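PDB 3RYS: adenosine deaminase 1 from Arthrobacter aurescens, which probably catalyses the zinc-dependent hydrolytic deamination of adenine to hypoxanthine and ammonium, a step of purine salvage and nitrogen catabolism. Local coordinates for residues Q27-F32 with E49-Y54; V252-V257 with A283-Y288. One frame throughout, in Å; residues are numbered along the deposited sequence.

Contact 1. Residues Q27-F32 with E49-Y54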
ATOM      1  N   GLN A  27       1.452  13.964   5.075  1.00 15.72           N
ATOM      2  CA  GLN A  27       0.376  14.872   5.439  1.00 15.76           C
ATOM      3  C   GLN A  27       0.775  16.326   5.139  1.00 16.82           C
ATOM      4  O   GLN A  27       1.945  16.687   5.263  1.00 18.51           O
ATOM      5  CB  GLN A  27       0.050  14.689   6.926  1.00 15.56           C
ATOM      6  CG  GLN A  27      -1.394  14.948   7.282  1.00 22.67           C
ATOM      7  CD  GLN A  27      -2.342  13.948   6.650  1.00 22.83           C
ATOM      8  OE1 GLN A  27      -2.224  12.738   6.863  1.00 18.14           O
ATOM      9  NE2 GLN A  27      -3.302  14.453   5.878  1.00 26.51           N
ATOM     10  N   PRO A  28      -0.195  17.161   4.728  1.00 19.86           N
ATOM     11  CA  PRO A  28       0.055  18.574   4.412  1.00 18.43           C
ATOM     12  C   PRO A  28       0.848  19.327   5.481  1.00 18.94           C
ATOM     13  O   PRO A  28       1.631  20.213   5.135  1.00 18.68           O
ATOM     14  CB  PRO A  28      -1.353  19.151   4.284  1.00 18.88           C
ATOM     15  CG  PRO A  28      -2.153  18.009   3.755  1.00 20.48           C
ATOM     16  CD  PRO A  28      -1.580  16.769   4.408  1.00 22.47           C
ATOM     17  N   GLU A  29       0.653  18.989   6.752  1.00 17.42           N
ATOM     18  CA  GLU A  29       1.432  19.618   7.814  1.00 17.44           C
ATOM     19  C   GLU A  29       2.915  19.293   7.655  1.00 17.10           C
ATOM     20  O   GLU A  29       3.766  20.183   7.713  1.00 15.02           O
ATOM     21  CB  GLU A  29       0.940  19.190   9.204  1.00 18.89           C
ATOM     22  CG  GLU A  29      -0.501  19.577   9.512  1.00 15.00           C
ATOM     23  CD  GLU A  29      -1.506  18.742   8.732  1.00 23.62           C
ATOM     24  OE1 GLU A  29      -1.353  17.503   8.706  1.00 25.25           O
ATOM     25  OE2 GLU A  29      -2.447  19.319   8.144  1.00 23.98           O
ATOM     26  N   LEU A  30       3.219  18.015   7.444  1.00 17.35           N
ATOM     27  CA  LEU A  30       4.605  17.573   7.323  1.00 15.67           C
ATOM     28  C   LEU A  30       5.248  18.130   6.062  1.00 14.76           C
ATOM     29  O   LEU A  30       6.421  18.505   6.065  1.00 14.55           O
ATOM     30  CB  LEU A  30       4.698  16.047   7.339  1.00 12.62           C
ATOM     31  CG  LEU A  30       6.123  15.497   7.345  1.00 13.24           C
ATOM     32  CD1 LEU A  30       6.959  16.189   8.410  1.00 14.68           C
ATOM     33  CD2 LEU A  30       6.130  13.985   7.541  1.00 12.85           C
ATOM     34  N   ILE A  31       4.472  18.182   4.986  1.00 14.79           N
ATOM     35  CA  ILE A  31       4.941  18.766   3.737  1.00 15.74           C
ATOM     36  C   ILE A  31       5.471  20.187   3.963  1.00 15.82           C
ATOM     37  O   ILE A  31       6.601  20.505   3.597  1.00 16.27           O
ATOM     38  CB  ILE A  31       3.831  18.763   2.668  1.00 13.60           C
ATOM     39  CG1 ILE A  31       3.394  17.327   2.371  1.00 18.73           C
ATOM     40  CG2 ILE A  31       4.313  19.425   1.399  1.00 14.12           C
ATOM     41  CD1 ILE A  31       2.348  17.208   1.275  1.00 17.30           C
ATOM     42  N   PHE A  32       4.662  21.032   4.588  1.00 13.56           N
ATOM     43  CA  PHE A  32       5.076  22.398   4.886  1.00 15.37           C
ATOM     44  C   PHE A  32       6.253  22.475   5.860  1.00 16.80           C
ATOM     45  O   PHE A  32       7.077  23.386   5.777  1.00 18.75           O
ATOM     46  CB  PHE A  32       3.890  23.211   5.406  1.00 15.27           C
ATOM     47  CG  PHE A  32       3.094  23.864   4.322  1.00 18.04           C
ATOM     48  CD1 PHE A  32       2.294  23.110   3.485  1.00 20.79           C
ATOM     49  CD2 PHE A  32       3.153  25.235   4.134  1.00 17.71           C
ATOM     50  CE1 PHE A  32       1.562  23.708   2.477  1.00 24.16           C
ATOM     51  CE2 PHE A  32       2.424  25.839   3.132  1.00 22.88           C
ATOM     52  CZ  PHE A  32       1.628  25.075   2.302  1.00 27.14           C
ATOM     53  N   GLU A  49      -4.599  26.096   0.512  1.00 39.14           N
ATOM     54  CA  GLU A  49      -4.600  26.021  -0.945  1.00 41.54           C
ATOM     55  C   GLU A  49      -4.120  24.647  -1.388  1.00 39.50           C
ATOM     56  O   GLU A  49      -4.512  24.148  -2.447  1.00 40.04           O
ATOM     57  CB  GLU A  49      -3.714  27.105  -1.563  1.00 41.88           C
ATOM     58  CG  GLU A  49      -3.694  27.073  -3.092  1.00 44.29           C
ATOM     59  CD  GLU A  49      -2.602  27.944  -3.692  1.00 50.72           C
ATOM     60  OE1 GLU A  49      -2.221  28.953  -3.058  1.00 51.48           O
ATOM     61  OE2 GLU A  49      -2.126  27.621  -4.802  1.00 45.90           O
ATOM     62  N   LEU A  50      -3.269  24.039  -0.568  1.00 34.37           N
ATOM     63  CA  LEU A  50      -2.794  22.691  -0.838  1.00 37.19           C
ATOM     64  C   LEU A  50      -3.926  21.670  -0.705  1.00 31.82           C
ATOM     65  O   LEU A  50      -4.181  20.904  -1.635  1.00 32.23           O
ATOM     66  CB  LEU A  50      -1.615  22.326   0.071  1.00 32.56           C
ATOM     67  CG  LEU A  50      -1.183  20.857   0.041  1.00 28.05           C
ATOM     68  CD1 LEU A  50      -0.952  20.378  -1.387  1.00 28.32           C
ATOM     69  CD2 LEU A  50       0.056  20.634   0.890  1.00 25.93           C
ATOM     70  N   ARG A  51      -4.601  21.661   0.445  1.00 30.55           N
ATOM     71  CA  ARG A  51      -5.690  20.709   0.682  1.00 33.40           C
ATOM     72  C   ARG A  51      -6.767  20.841  -0.391  1.00 32.40           C
ATOM     73  O   ARG A  51      -7.486  19.890  -0.694  1.00 32.65           O
ATOM     74  CB  ARG A  51      -6.307  20.911   2.068  1.00 27.21           C
ATOM     75  CG  ARG A  51      -5.298  21.033   3.196  1.00 27.94           C
ATOM     76  CD  ARG A  51      -5.917  20.671   4.539  1.00 25.36           C
ATOM     77  NE  ARG A  51      -6.026  19.222   4.706  1.00 27.83           N
ATOM     78  CZ  ARG A  51      -5.262  18.501   5.522  1.00 24.56           C
ATOM     79  NH1 ARG A  51      -4.336  19.088   6.268  1.00 23.16           N
ATOM     80  NH2 ARG A  51      -5.433  17.190   5.600  1.00 25.33           N
ATOM     81  N   GLU A  52      -6.857  22.036  -0.962  1.00 32.60           N
ATOM     82  CA  GLU A  52      -7.819  22.345  -2.006  1.00 29.68           C
ATOM     83  C   GLU A  52      -7.553  21.536  -3.275  1.00 31.67           C
ATOM     84  O   GLU A  52      -8.423  21.408  -4.135  1.00 27.27           O
ATOM     85  CB  GLU A  52      -7.740  23.837  -2.320  1.00 35.79           C
ATOM     86  CG  GLU A  52      -8.928  24.402  -3.064  1.00 48.30           C
ATOM     87  CD  GLU A  52      -8.900  25.920  -3.108  1.00 59.48           C
ATOM     88  OE1 GLU A  52      -8.181  26.525  -2.280  1.00 52.44           O
ATOM     89  OE2 GLU A  52      -9.594  26.507  -3.965  1.00 66.89           O
ATOM     90  N   LYS A  53      -6.347  20.985  -3.383  1.00 32.86           N
ATOM     91  CA  LYS A  53      -5.923  20.295  -4.602  1.00 34.89           C
ATOM     92  C   LYS A  53      -6.122  18.781  -4.550  1.00 30.98           C
ATOM     93  O   LYS A  53      -5.573  18.047  -5.374  1.00 24.43           O
ATOM     94  CB  LYS A  53      -4.456  20.611  -4.915  1.00 34.15           C
ATOM     95  CG  LYS A  53      -4.203  22.042  -5.355  1.00 38.62           C
ATOM     96  CD  LYS A  53      -2.775  22.220  -5.836  1.00 45.16           C
ATOM     97  CE  LYS A  53      -2.553  23.614  -6.403  1.00 58.58           C
ATOM     98  NZ  LYS A  53      -1.151  23.804  -6.883  1.00 55.57           N
ATOM     99  N   TYR A  54      -6.918  18.320  -3.591  1.00 31.73           N
ATOM    100  CA  TYR A  54      -7.094  16.889  -3.366  1.00 26.42           C
ATOM    101  C   TYR A  54      -8.401  16.327  -3.928  1.00 24.79           C
ATOM    102  O   TYR A  54      -8.874  15.288  -3.476  1.00 23.55           O
ATOM    103  CB  TYR A  54      -6.983  16.568  -1.871  1.00 27.56           C
ATOM    104  CG  TYR A  54      -5.567  16.613  -1.332  1.00 29.10           C
ATOM    105  CD1 TYR A  54      -4.845  17.801  -1.305  1.00 29.16           C
ATOM    106  CD2 TYR A  54      -4.957  15.467  -0.842  1.00 24.45           C
ATOM    107  CE1 TYR A  54      -3.551  17.843  -0.812  1.00 26.87           C
ATOM    108  CE2 TYR A  54      -3.667  15.500  -0.346  1.00 25.58           C
ATOM    109  CZ  TYR A  54      -2.969  16.689  -0.333  1.00 27.05           C
ATOM    110  OH  TYR A  54      -1.687  16.714   0.167  1.00 29.67           O
TER

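Contact 2. Residues V252-V257 with A283-Y288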
ATOM      1  N   VAL A 252     -12.601   4.979  -4.181  1.00 11.86           N
ATOM      2  CA  VAL A 252     -13.639   5.995  -4.229  1.00 15.24           C
ATOM      3  C   VAL A 252     -13.055   7.348  -4.633  1.00 15.46           C
ATOM      4  O   VAL A 252     -13.550   7.997  -5.556  1.00 14.47           O
ATOM      5  CB  VAL A 252     -14.390   6.131  -2.881  1.00 12.52           C
ATOM      6  CG1 VAL A 252     -15.242   7.387  -2.877  1.00 10.59           C
ATOM      7  CG2 VAL A 252     -15.255   4.908  -2.633  1.00 16.78           C
ATOM      8  N   ARG A 253     -11.990   7.760  -3.955  1.00 12.78           N
ATOM      9  CA  ARG A 253     -11.415   9.076  -4.184  1.00 12.96           C
ATOM     10  C   ARG A 253     -10.728   9.201  -5.547  1.00 14.32           C
ATOM     11  O   ARG A 253     -10.492  10.306  -6.023  1.00 12.99           O
ATOM     12  CB  ARG A 253     -10.460   9.446  -3.049  1.00 14.49           C
ATOM     13  CG  ARG A 253     -11.165   9.876  -1.772  1.00 13.05           C
ATOM     14  CD  ARG A 253     -11.766  11.273  -1.905  1.00 13.01           C
ATOM     15  NE  ARG A 253     -10.739  12.279  -2.166  1.00 19.40           N
ATOM     16  CZ  ARG A 253     -10.014  12.881  -1.224  1.00 21.99           C
ATOM     17  NH1 ARG A 253      -9.099  13.773  -1.568  1.00 22.29           N
ATOM     18  NH2 ARG A 253     -10.199  12.595   0.061  1.00 17.63           N
ATOM     19  N   LEU A 254     -10.415   8.069  -6.172  1.00 15.97           N
ATOM     20  CA  LEU A 254      -9.801   8.070  -7.499  1.00 14.50           C
ATOM     21  C   LEU A 254     -10.848   7.819  -8.572  1.00 15.29           C
ATOM     22  O   LEU A 254     -10.532   7.746  -9.760  1.00 14.74           O
ATOM     23  CB  LEU A 254      -8.691   7.020  -7.596  1.00 13.35           C
ATOM     24  CG  LEU A 254      -7.415   7.284  -6.798  1.00 14.74           C
ATOM     25  CD1 LEU A 254      -6.326   6.329  -7.238  1.00 14.26           C
ATOM     26  CD2 LEU A 254      -6.966   8.727  -6.970  1.00 16.27           C
ATOM     27  N   ARG A 255     -12.094   7.673  -8.133  1.00 15.16           N
ATOM     28  CA  ARG A 255     -13.240   7.520  -9.030  1.00 15.59           C
ATOM     29  C   ARG A 255     -13.299   6.164  -9.745  1.00 13.89           C
ATOM     30  O   ARG A 255     -14.053   5.996 -10.697  1.00 13.91           O
ATOM     31  CB  ARG A 255     -13.304   8.669 -10.044  1.00 13.53           C
ATOM     32  CG  ARG A 255     -13.016  10.044  -9.461  1.00 15.15           C
ATOM     33  CD  ARG A 255     -13.773  10.312  -8.165  1.00 15.90           C
ATOM     34  NE  ARG A 255     -15.217  10.431  -8.352  1.00 16.95           N
ATOM     35  CZ  ARG A 255     -16.118   9.629  -7.789  1.00 19.39           C
ATOM     36  NH1 ARG A 255     -15.729   8.639  -6.998  1.00 21.37           N
ATOM     37  NH2 ARG A 255     -17.411   9.814  -8.011  1.00 23.45           N
ATOM     38  N   ALA A 256     -12.509   5.201  -9.283  1.00 15.33           N
ATOM     39  CA  ALA A 256     -12.619   3.836  -9.785  1.00 13.51           C
ATOM     40  C   ALA A 256     -13.963   3.270  -9.356  1.00 16.05           C
ATOM     41  O   ALA A 256     -14.556   2.448 -10.053  1.00 17.98           O
ATOM     42  CB  ALA A 256     -11.487   2.975  -9.255  1.00 14.74           C
ATOM     43  N   VAL A 257     -14.430   3.723  -8.195  1.00 15.05           N
ATOM     44  CA  VAL A 257     -15.750   3.380  -7.676  1.00 16.23           C
ATOM     45  C   VAL A 257     -16.489   4.676  -7.363  1.00 17.73           C
ATOM     46  O   VAL A 257     -15.925   5.588  -6.756  1.00 18.63           O
ATOM     47  CB  VAL A 257     -15.655   2.522  -6.392  1.00 17.41           C
ATOM     48  CG1 VAL A 257     -17.025   2.352  -5.767  1.00 16.32           C
ATOM     49  CG2 VAL A 257     -15.040   1.167  -6.698  1.00 15.07           C
ATOM     50  N   ALA A 283      -2.679   9.864   3.416  1.00 13.80           N
ATOM     51  CA  ALA A 283      -2.731  11.314   3.561  1.00 17.34           C
ATOM     52  C   ALA A 283      -3.406  11.983   2.362  1.00 15.96           C
ATOM     53  O   ALA A 283      -3.617  13.193   2.356  1.00 17.17           O
ATOM     54  CB  ALA A 283      -1.336  11.885   3.788  1.00 13.15           C
ATOM     55  N   TYR A 284      -3.757  11.184   1.359  1.00 13.10           N
ATOM     56  CA  TYR A 284      -4.392  11.702   0.152  1.00 17.86           C
ATOM     57  C   TYR A 284      -5.871  11.316   0.031  1.00 18.72           C
ATOM     58  O   TYR A 284      -6.641  11.989  -0.661  1.00 16.74           O
ATOM     59  CB  TYR A 284      -3.636  11.225  -1.093  1.00 16.93           C
ATOM     60  CG  TYR A 284      -2.300  11.893  -1.285  1.00 17.94           C
ATOM     61  CD1 TYR A 284      -1.181  11.463  -0.582  1.00 18.06           C
ATOM     62  CD2 TYR A 284      -2.154  12.954  -2.167  1.00 17.87           C
ATOM     63  CE1 TYR A 284       0.047  12.073  -0.751  1.00 16.38           C
ATOM     64  CE2 TYR A 284      -0.933  13.570  -2.343  1.00 18.75           C
ATOM     65  CZ  TYR A 284       0.166  13.126  -1.633  1.00 16.38           C
ATOM     66  OH  TYR A 284       1.387  13.735  -1.809  1.00 16.00           O
ATOM     67  N   PHE A 285      -6.258  10.231   0.692  1.00 13.38           N
ATOM     68  CA  PHE A 285      -7.607   9.706   0.544  1.00 15.41           C
ATOM     69  C   PHE A 285      -8.410   9.861   1.835  1.00 17.27           C
ATOM     70  O   PHE A 285      -9.475   9.261   1.997  1.00 15.00           O
ATOM     71  CB  PHE A 285      -7.573   8.245   0.073  1.00 13.47           C
ATOM     72  CG  PHE A 285      -6.748   8.030  -1.167  1.00 12.94           C
ATOM     73  CD1 PHE A 285      -6.818   8.923  -2.227  1.00 14.24           C
ATOM     74  CD2 PHE A 285      -5.910   6.931  -1.279  1.00 14.52           C
ATOM     75  CE1 PHE A 285      -6.061   8.727  -3.377  1.00 16.81           C
ATOM     76  CE2 PHE A 285      -5.148   6.728  -2.426  1.00 13.36           C
ATOM     77  CZ  PHE A 285      -5.223   7.628  -3.475  1.00 14.44           C
ATOM     78  N   GLY A 286      -7.879  10.673   2.747  1.00 18.85           N
ATOM     79  CA  GLY A 286      -8.587  11.072   3.952  1.00 14.03           C
ATOM     80  C   GLY A 286      -8.842   9.989   4.982  1.00 14.98           C
ATOM     81  O   GLY A 286      -9.925   9.933   5.568  1.00 18.65           O
ATOM     82  N   GLY A 287      -7.857   9.130   5.222  1.00 12.37           N
ATOM     83  CA  GLY A 287      -8.032   8.071   6.195  1.00 13.86           C
ATOM     84  C   GLY A 287      -7.033   6.932   6.137  1.00 14.02           C
ATOM     85  O   GLY A 287      -6.542   6.551   5.069  1.00 14.63           O
ATOM     86  N   TYR A 288      -6.742   6.381   7.309  1.00 13.97           N
ATOM     87  CA  TYR A 288      -5.847   5.240   7.430  1.00 13.88           C
ATOM     88  C   TYR A 288      -6.659   3.943   7.428  1.00 13.53           C
ATOM     89  O   TYR A 288      -7.860   3.966   7.160  1.00 13.55           O
ATOM     90  CB  TYR A 288      -4.983   5.393   8.684  1.00 13.64           C
ATOM     91  CG  TYR A 288      -4.031   6.569   8.571  1.00 16.94           C
ATOM     92  CD1 TYR A 288      -4.487   7.879   8.710  1.00 12.99           C
ATOM     93  CD2 TYR A 288      -2.685   6.370   8.293  1.00 12.99           C
ATOM     94  CE1 TYR A 288      -3.625   8.951   8.588  1.00 11.35           C
ATOM     95  CE2 TYR A 288      -1.813   7.437   8.169  1.00 12.32           C
ATOM     96  CZ  TYR A 288      -2.285   8.724   8.314  1.00 15.03           C
ATOM     97  OH  TYR A 288      -1.407   9.778   8.186  1.00 12.49           O
TER

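Contact 1. Residues Q27-F32 with E49-Y54
In the helical excursion between strands 15-17 and 95-102 of this TIM-barrel hydrolase, Pro28, in the first turn of helix 28-37, packs against Leu50 and Arg51 of helix 47-51 and Tyr54 of the turn that follows. An apolar patch sits beside a charged pair. The Leu50 branch ending in CD2 reaches the other helix because CG stands anti to the backbone N (chi1 170°). There it meets Pro28 CB at 4.0 Å and Ile31 CD1 at 4.1 Å, and it comes edge-on, in the ring plane, to Phe32, 3.8 Å from CE1. The phenol end of Tyr54 closes the inner side, with OH 3.8 Å from Pro28 CG. A type I turn from Arg51 to Tyr54 leads the chain to this ring.

On the more exposed side, the chain of Arg51, bent at chi3 (78°), lays one face of its guanidinium over the proline ring, with Pro28 CG 3.5 Å from NH1. The same NH1 forms a salt bridge to Glu29 OE2 at 2.7 Å. Carboxylate and guanidinium are nearly coplanar, yet the N-H points well off the oxygen, so the hydrogen bond is weak and attraction between the charges probably matters more. Gln27 NE2 lies 3.5 Å from Arg51 NH2, but both are donors and they make no bond; the Gln27 amide turns its OE1 to a weak hydrogen bond with Tyr288 OH instead.

Ile47, in helix 47-51, touches Pro28 and Phe32 and also Glu29. On the inner side Ile31 and Tyr54 pack on Asn69 of helix 59-69, Tyr54 also rests on Leu65, and its ring meets that of Tyr284 in the loop between strand 275-277 and helix 289-300.

Contact 2. Residues V252-V257 with A283-Y288
Tyr284 meets Arg253 through its backbone: the carbonyl O lies over one face of the guanidinium, 3.2 Å from NH1, at an angle too poor for a hydrogen bond. NH1 has its polar partner elsewhere, in a probable hydrogen bond to Tyr54 O. The arginine is folded at chi2 (-74°) and chi3 (-61°), which lays its head against the backbone of Tyr284 and Phe285. The Tyr284 ring leads away, toward Phe62.

Phe285 comes next and carries the apolar part. Its ring stands against the last turn of helix 248-253 and the residue after it: CD1 is 3.8 Å from Arg253 CB, and CE1 is 3.7 Å from Leu254 CD2. Leu254 CG adds a contact 4.0 Å from Phe285 CZ, so the leucine lies obliquely along one end of the ring. The Phe285 backbone carries on beneath the arginine, with its C 3.7 Å from Arg253 NH2.

Gly286 follows with positive phi (68°). A beta carbon there would point at the Arg253 head, whose NH2 lies 4.0 Å from Gly286 N. A Schellman motif ends the helix of the opposing segment, with Arg255 N bonded to Val252 O; Arg255 NH1 adds a second, side-chain bond to that oxygen at 2.7 Å.

Replacing Arg253, an alanine here would probably leave Tyr54 O without its donor and uncover the Tyr284 carbonyl. The chemistry is thus divided: a charged head is probably bonded to Tyr54 O and lies against the Tyr284 carbonyl, and a buried leucine-phenylalanine pair faces the active site. Leu254 touches Glu202, the predicted proton donor, and Phe285 lies beside Asp281, which binds adenine; the pair is therefore likely to help shape the pocket wall.

Overall arrangement
Contact 1 closes before contact 2 opens along the chain, and their centres lie about 15 Å apart on the same side of the protein. Contact 1 belongs to the excursion after strand 15-17, whereas contact 2 joins the end of helix 248-253 and the residues after it to the loop that follows strand 275-277, so early and late parts of the barrel fold come together. Direct links run through Tyr54, which bridges the two contacts, and through Gln27, which touches Ala283. Helix 59-69 is shared by both and also contributes Leu59, Phe62, Leu63 and Tyr66 to the adenine pocket. Contact 2 borders that pocket; contact 1 lies farther out.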